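Local coordinates for protein terminal uridylyltransferase 1 (Trypanosoma brucei, PDB 5HZD) that adds uridines from UTP to the 3' ends of guide RNAs, ribosomal RNAs and some mRNAs, and takes part in mitochondrial RNA editing, at residues A[401-406]-A[489-494]; A[68-73]-A[390-395]. One frame throughout, in Å; residues are numbered along the deposited sequence.

Interaction 1: A[401-406]-A[489-494]; sequences GFFYFY and TELYRG. With SO4 (sulfate ion), chain E.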
loop_
_atom_site.group_PDB
_atom_site.type_symbol
_atom_site.label_atom_id
_atom_site.label_comp_id
_atom_site.label_asym_id
_atom_site.label_seq_id
_atom_site.Cartn_x
_atom_site.Cartn_y
_atom_site.Cartn_z
ATOM N N GLY A 401 -0.761 14.141 20.263
ATOM C CA GLY A 401 -2.049 13.727 20.764
ATOM C C GLY A 401 -2.347 12.262 20.471
ATOM O O GLY A 401 -3.017 11.606 21.273
ATOM N N PHE A 402 -1.845 11.749 19.343
ATOM C CA PHE A 402 -2.033 10.339 18.987
ATOM C C PHE A 402 -1.320 9.458 20.025
ATOM O O PHE A 402 -1.881 8.484 20.546
ATOM C CB PHE A 402 -1.479 10.085 17.573
ATOM C CG PHE A 402 -1.303 8.621 17.208
ATOM C CD1 PHE A 402 -0.116 7.952 17.478
ATOM C CD2 PHE A 402 -2.310 7.945 16.532
ATOM C CE1 PHE A 402 0.071 6.624 17.137
ATOM C CE2 PHE A 402 -2.137 6.626 16.161
ATOM C CZ PHE A 402 -0.939 5.973 16.452
ATOM N N PHE A 403 -0.077 9.800 20.326
ATOM C CA PHE A 403 0.696 9.000 21.283
ATOM C C PHE A 403 0.113 9.151 22.679
ATOM O O PHE A 403 0.054 8.182 23.434
ATOM C CB PHE A 403 2.179 9.387 21.235
ATOM C CG PHE A 403 2.869 8.870 20.014
ATOM C CD1 PHE A 403 3.198 7.523 19.923
ATOM C CD2 PHE A 403 3.162 9.707 18.938
ATOM C CE1 PHE A 403 3.840 7.038 18.785
ATOM C CE2 PHE A 403 3.787 9.215 17.809
ATOM C CZ PHE A 403 4.134 7.886 17.729
ATOM N N TYR A 404 -0.341 10.354 23.040
ATOM C CA TYR A 404 -1.023 10.491 24.323
ATOM C C TYR A 404 -2.326 9.671 24.409
ATOM O O TYR A 404 -2.571 8.990 25.429
ATOM C CB TYR A 404 -1.274 11.971 24.654
ATOM C CG TYR A 404 -1.826 12.176 26.048
ATOM C CD1 TYR A 404 -0.979 12.261 27.139
ATOM C CD2 TYR A 404 -3.198 12.264 26.253
ATOM C CE1 TYR A 404 -1.502 12.438 28.422
ATOM C CE2 TYR A 404 -3.721 12.429 27.510
ATOM C CZ TYR A 404 -2.868 12.531 28.581
ATOM O OH TYR A 404 -3.402 12.698 29.843
ATOM N N PHE A 405 -3.148 9.734 23.357
ATOM C CA PHE A 405 -4.420 9.007 23.312
ATOM C C PHE A 405 -4.193 7.519 23.538
ATOM O O PHE A 405 -4.874 6.893 24.370
ATOM C CB PHE A 405 -5.089 9.265 21.957
ATOM C CG PHE A 405 -6.417 8.586 21.796
ATOM C CD1 PHE A 405 -7.541 9.056 22.455
ATOM C CD2 PHE A 405 -6.542 7.471 20.989
ATOM C CE1 PHE A 405 -8.801 8.420 22.324
ATOM C CE2 PHE A 405 -7.801 6.830 20.832
ATOM C CZ PHE A 405 -8.923 7.307 21.489
ATOM N N TYR A 406 -3.213 6.950 22.842
ATOM C CA TYR A 406 -3.037 5.508 22.963
ATOM C C TYR A 406 -2.246 5.099 24.181
ATOM O O TYR A 406 -2.268 3.928 24.571
ATOM C CB TYR A 406 -2.487 4.915 21.667
ATOM C CG TYR A 406 -3.557 4.883 20.595
ATOM C CD1 TYR A 406 -4.710 4.115 20.770
ATOM C CD2 TYR A 406 -3.424 5.639 19.419
ATOM C CE1 TYR A 406 -5.709 4.079 19.800
ATOM C CE2 TYR A 406 -4.426 5.597 18.425
ATOM C CZ TYR A 406 -5.553 4.819 18.635
ATOM O OH TYR A 406 -6.544 4.772 17.687
ATOM N N THR A 489 5.246 -0.066 25.032
ATOM C CA THR A 489 6.558 0.570 25.246
ATOM C C THR A 489 6.838 1.609 24.177
ATOM O O THR A 489 7.231 2.753 24.493
ATOM C CB THR A 489 7.730 -0.439 25.203
ATOM O OG1 THR A 489 7.589 -1.383 26.270
ATOM C CG2 THR A 489 9.070 0.254 25.389
ATOM N N GLU A 490 6.633 1.212 22.921
ATOM C CA GLU A 490 6.906 2.121 21.806
ATOM C C GLU A 490 5.953 3.316 21.767
ATOM O O GLU A 490 6.362 4.421 21.355
ATOM C CB GLU A 490 6.933 1.378 20.462
ATOM C CG GLU A 490 8.011 0.265 20.385
ATOM C CD GLU A 490 9.426 0.731 20.745
ATOM O OE1 GLU A 490 9.814 1.887 20.429
ATOM O OE2 GLU A 490 10.180 -0.069 21.381
ATOM N N LEU A 491 4.709 3.138 22.206
ATOM C CA LEU A 491 3.797 4.290 22.239
ATOM C C LEU A 491 4.272 5.286 23.306
ATOM O O LEU A 491 4.248 6.505 23.067
ATOM C CB LEU A 491 2.376 3.804 22.508
ATOM C CG LEU A 491 1.762 3.075 21.320
ATOM C CD1 LEU A 491 0.573 2.245 21.790
ATOM C CD2 LEU A 491 1.315 4.057 20.227
ATOM N N TYR A 492 4.734 4.799 24.462
ATOM C CA TYR A 492 5.270 5.722 25.468
ATOM C C TYR A 492 6.502 6.409 24.921
ATOM O O TYR A 492 6.692 7.603 25.158
ATOM C CB TYR A 492 5.682 5.009 26.774
ATOM C CG TYR A 492 4.573 4.390 27.557
ATOM C CD1 TYR A 492 3.491 5.148 27.982
ATOM C CD2 TYR A 492 4.635 3.050 27.922
ATOM C CE1 TYR A 492 2.464 4.573 28.726
ATOM C CE2 TYR A 492 3.617 2.458 28.659
ATOM C CZ TYR A 492 2.546 3.226 29.063
ATOM O OH TYR A 492 1.522 2.652 29.788
ATOM N N ARG A 493 7.369 5.666 24.213
ATOM C CA ARG A 493 8.607 6.216 23.699
ATOM C C ARG A 493 8.287 7.312 22.676
ATOM O O ARG A 493 8.934 8.375 22.683
ATOM C CB ARG A 493 9.465 5.119 23.079
ATOM C CG ARG A 493 10.890 5.553 22.862
ATOM C CD ARG A 493 11.747 4.613 22.040
ATOM N NE ARG A 493 11.534 3.192 22.296
ATOM C CZ ARG A 493 12.137 2.458 23.232
ATOM N NH1 ARG A 493 13.018 2.968 24.103
ATOM N NH2 ARG A 493 11.831 1.177 23.302
ATOM N N GLY A 494 7.281 7.085 21.839
ATOM C CA GLY A 494 6.906 8.100 20.862
ATOM C C GLY A 494 6.418 9.379 21.524
ATOM O O GLY A 494 6.786 10.481 21.101
HETATM S S SO4 E . 14.985 5.422 25.653
HETATM O O1 SO4 E . 15.190 3.978 25.780
HETATM O O2 SO4 E . 13.759 5.698 24.891
HETATM O O3 SO4 E . 16.134 6.000 24.953
HETATM O O4 SO4 E . 14.877 5.996 26.996
#
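Phe403 packs against Leu491 and Gly494 where helices 385-409 and 481-497 meet. The axes come within 8.6 Å at 140°, nearer antiparallel than parallel. The Phe403 side chain can be followed outward. Phe403 CB lies 4.0 Å from Leu491 O. CG sits beside the backbone N (chi1 -74°), which sends the ring across to the other helix, and faces Gly494 C and Leu491 O. Phe403 CD1 comes closer still to Leu491 O, at 3.5 Å, and also touches Leu491 CD2. CD2 is near Gly494 C. Phe403 CE1 is 3.9 Å from Gly494 CA. CZ lies near the same carbon. Gly494 CA forms a CH-pi contact over one face of the Phe403 ring, 4.0 Å from the centroid and 17° off the normal. Phe402 CD1 covers the opposite face, so the ring is clamped between its helix neighbour and the glycine. Trp320 of helix 310-324 adds an edge-to-face contact. The side chain of Phe402 is about 10 Å from that of Lys318, a UTP-binding residue of that helix.

The Leu491 methyls carry the rest of the contact. Leu491 CD1 reaches Tyr406 CB at 4.1 Å, and CD2 also meets Phe402 CE1. The Tyr406 hydroxyl hydrogen-bonds Met342 O.

Turned from the contact, Arg493 grips Glu490 side-on, NE to OE1 and NH2 to OE2. Arg493 NH1 donates to sulfate O2, 2.9 Å away.

Side chains meet across the helices mainly through a phenyl ring, methyls and a glycine CA, with the Leu491 carbonyl O close to the ring and no polar bond between the segments.

Interaction 2: A[68-73]-A[390-395]; sequences KIFHVA and ELYKAA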
loop_
_atom_site.group_PDB
_atom_site.type_symbol
_atom_site.label_atom_id
_atom_site.label_comp_id
_atom_site.label_asym_id
_atom_site.label_seq_id
_atom_site.Cartn_x
_atom_site.Cartn_y
_atom_site.Cartn_z
ATOM N N LYS A 68 8.809 19.201 10.798
ATOM C CA LYS A 68 9.479 17.961 10.375
ATOM C C LYS A 68 8.541 16.959 9.745
ATOM O O LYS A 68 8.896 16.299 8.758
ATOM C CB LYS A 68 10.206 17.316 11.564
ATOM C CG LYS A 68 11.383 18.107 12.067
ATOM C CD LYS A 68 11.973 17.403 13.294
ATOM C CE LYS A 68 12.722 18.375 14.177
ATOM N NZ LYS A 68 13.636 19.223 13.379
ATOM N N ILE A 69 7.336 16.838 10.308
ATOM C CA ILE A 69 6.289 15.975 9.763
ATOM C C ILE A 69 5.951 16.359 8.331
ATOM O O ILE A 69 5.903 15.496 7.442
ATOM C CB ILE A 69 5.025 16.046 10.651
ATOM C CG1 ILE A 69 5.307 15.350 11.980
ATOM C CG2 ILE A 69 3.838 15.367 9.965
ATOM C CD1 ILE A 69 4.343 15.727 13.118
ATOM N N PHE A 70 5.776 17.658 8.080
ATOM C CA PHE A 70 5.467 18.080 6.721
ATOM C C PHE A 70 6.655 17.885 5.778
ATOM O O PHE A 70 6.453 17.622 4.586
ATOM C CB PHE A 70 4.944 19.531 6.667
ATOM C CG PHE A 70 3.447 19.621 6.748
ATOM C CD1 PHE A 70 2.822 19.712 7.980
ATOM C CD2 PHE A 70 2.677 19.562 5.597
ATOM C CE1 PHE A 70 1.436 19.763 8.073
ATOM C CE2 PHE A 70 1.290 19.603 5.674
ATOM C CZ PHE A 70 0.674 19.719 6.904
ATOM N N HIS A 71 7.880 17.960 6.290
ATOM C CA HIS A 71 9.050 17.740 5.437
ATOM C C HIS A 71 9.123 16.279 4.998
ATOM O O HIS A 71 9.364 15.990 3.821
ATOM C CB HIS A 71 10.350 18.158 6.149
ATOM C CG HIS A 71 11.568 18.010 5.290
ATOM N ND1 HIS A 71 12.039 19.030 4.495
ATOM C CD2 HIS A 71 12.387 16.954 5.076
ATOM C CE1 HIS A 71 13.107 18.613 3.837
ATOM N NE2 HIS A 71 13.334 17.356 4.167
ATOM N N VAL A 72 8.922 15.360 5.936
ATOM C CA VAL A 72 8.878 13.934 5.611
ATOM C C VAL A 72 7.769 13.665 4.595
ATOM O O VAL A 72 7.978 12.951 3.602
ATOM C CB VAL A 72 8.660 13.063 6.860
ATOM C CG1 VAL A 72 8.443 11.609 6.449
ATOM C CG2 VAL A 72 9.858 13.173 7.785
ATOM N N ALA A 73 6.596 14.254 4.811
ATOM C CA ALA A 73 5.472 14.030 3.888
ATOM C C ALA A 73 5.772 14.584 2.497
ATOM O O ALA A 73 5.380 13.987 1.473
ATOM C CB ALA A 73 4.221 14.680 4.458
ATOM N N GLU A 390 0.494 27.525 10.866
ATOM C CA GLU A 390 -0.648 26.976 11.586
ATOM C C GLU A 390 -0.775 25.491 11.301
ATOM O O GLU A 390 -1.098 24.722 12.202
ATOM C CB GLU A 390 -1.934 27.724 11.226
ATOM C CG GLU A 390 -2.038 29.076 11.910
ATOM C CD GLU A 390 -3.245 29.888 11.459
ATOM O OE1 GLU A 390 -3.217 31.136 11.595
ATOM O OE2 GLU A 390 -4.224 29.276 10.975
ATOM N N LEU A 391 -0.479 25.063 10.076
ATOM C CA LEU A 391 -0.469 23.623 9.801
ATOM C C LEU A 391 0.619 22.896 10.574
ATOM O O LEU A 391 0.398 21.772 11.016
ATOM C CB LEU A 391 -0.309 23.300 8.310
ATOM C CG LEU A 391 -1.450 23.680 7.386
ATOM C CD1 LEU A 391 -1.053 23.334 5.957
ATOM C CD2 LEU A 391 -2.717 22.944 7.797
ATOM N N TYR A 392 1.810 23.501 10.687
ATOM C CA TYR A 392 2.883 22.855 11.455
ATOM C C TYR A 392 2.474 22.674 12.901
ATOM O O TYR A 392 2.653 21.604 13.476
ATOM C CB TYR A 392 4.172 23.688 11.421
ATOM C CG TYR A 392 4.836 23.805 10.077
ATOM C CD1 TYR A 392 4.464 23.003 9.011
ATOM C CD2 TYR A 392 5.855 24.724 9.896
ATOM C CE1 TYR A 392 5.104 23.111 7.774
ATOM C CE2 TYR A 392 6.482 24.847 8.686
ATOM C CZ TYR A 392 6.109 24.036 7.635
ATOM O OH TYR A 392 6.740 24.145 6.425
ATOM N N LYS A 393 1.895 23.714 13.483
ATOM C CA LYS A 393 1.421 23.663 14.852
ATOM C C LYS A 393 0.379 22.543 15.032
ATOM O O LYS A 393 0.425 21.785 16.007
ATOM C CB LYS A 393 0.843 25.022 15.253
ATOM C CG LYS A 393 0.180 24.993 16.602
ATOM C CD LYS A 393 -0.253 26.371 17.082
ATOM C CE LYS A 393 -1.057 26.240 18.368
ATOM N NZ LYS A 393 -1.119 27.548 19.073
ATOM N N ALA A 394 -0.567 22.455 14.099
ATOM C CA ALA A 394 -1.632 21.462 14.168
ATOM C C ALA A 394 -1.069 20.060 14.018
ATOM O O ALA A 394 -1.441 19.156 14.759
ATOM C CB ALA A 394 -2.675 21.704 13.058
ATOM N N ALA A 395 -0.183 19.863 13.039
ATOM C CA ALA A 395 0.408 18.535 12.819
ATOM C C ALA A 395 1.148 18.039 14.066
ATOM O O ALA A 395 1.020 16.859 14.467
ATOM C CB ALA A 395 1.344 18.545 11.611
#
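Phe70 projects from helix 59-76 into a nook made by Leu391, Tyr392 and Ala395 of helix 385-409. The two segments run almost perpendicular, at 99°, with axes 9.6 Å apart. The Phe70 chi1 of -92° is turned well past the usual -60° region. This swing carries Phe70 CE1 to within 3.7 Å of Ala395 CB and equally close to Leu391 O. CZ goes further, to Leu391 CB and CD1, and the Phe70 and Leu391 side chains cross at about a right angle.

The Tyr392 ring meets Phe70 at a slant. Tyr392 CE1 comes 3.8 Å from Phe70 CB. The two ring planes are inclined at 47°, with centroids 5.8 Å apart. Ile69 reaches out through its CG1 branch, and Ile69 CD1 is 3.8 Å from Ala395 O. The other branch is more distant, with Ile69 CG2 4.4 Å from Ala395 CB.

Helix 310-324 closes the junction: Pro312 touches Ile69, Phe70 and Ala73, and Val316 also meets Ile69. Pro308 and Ile383 lie against Leu391. Helix 59-76 from the N-terminal part of the chain is thus packed across both later helices.

In the fold
Both contacts use helix 385-409. Interaction 2 engages residues 390-395 and interaction 1 residues 401-406, later on the same helix. Their centres lie 18 Å apart, and their nearest atoms are about 7 Å apart without touching. Along the chain they come in series: the helix first receives helix 59-76, then helix 481-497. Helix 310-324 borders both contacts. The side chain of Ile69, in interaction 2, is about 11 Å from that of Lys318. One long helix thus joins early and late parts of the chain, next to helix 310-324, which carries two of the UTP-binding residues, Lys318 and Lys322.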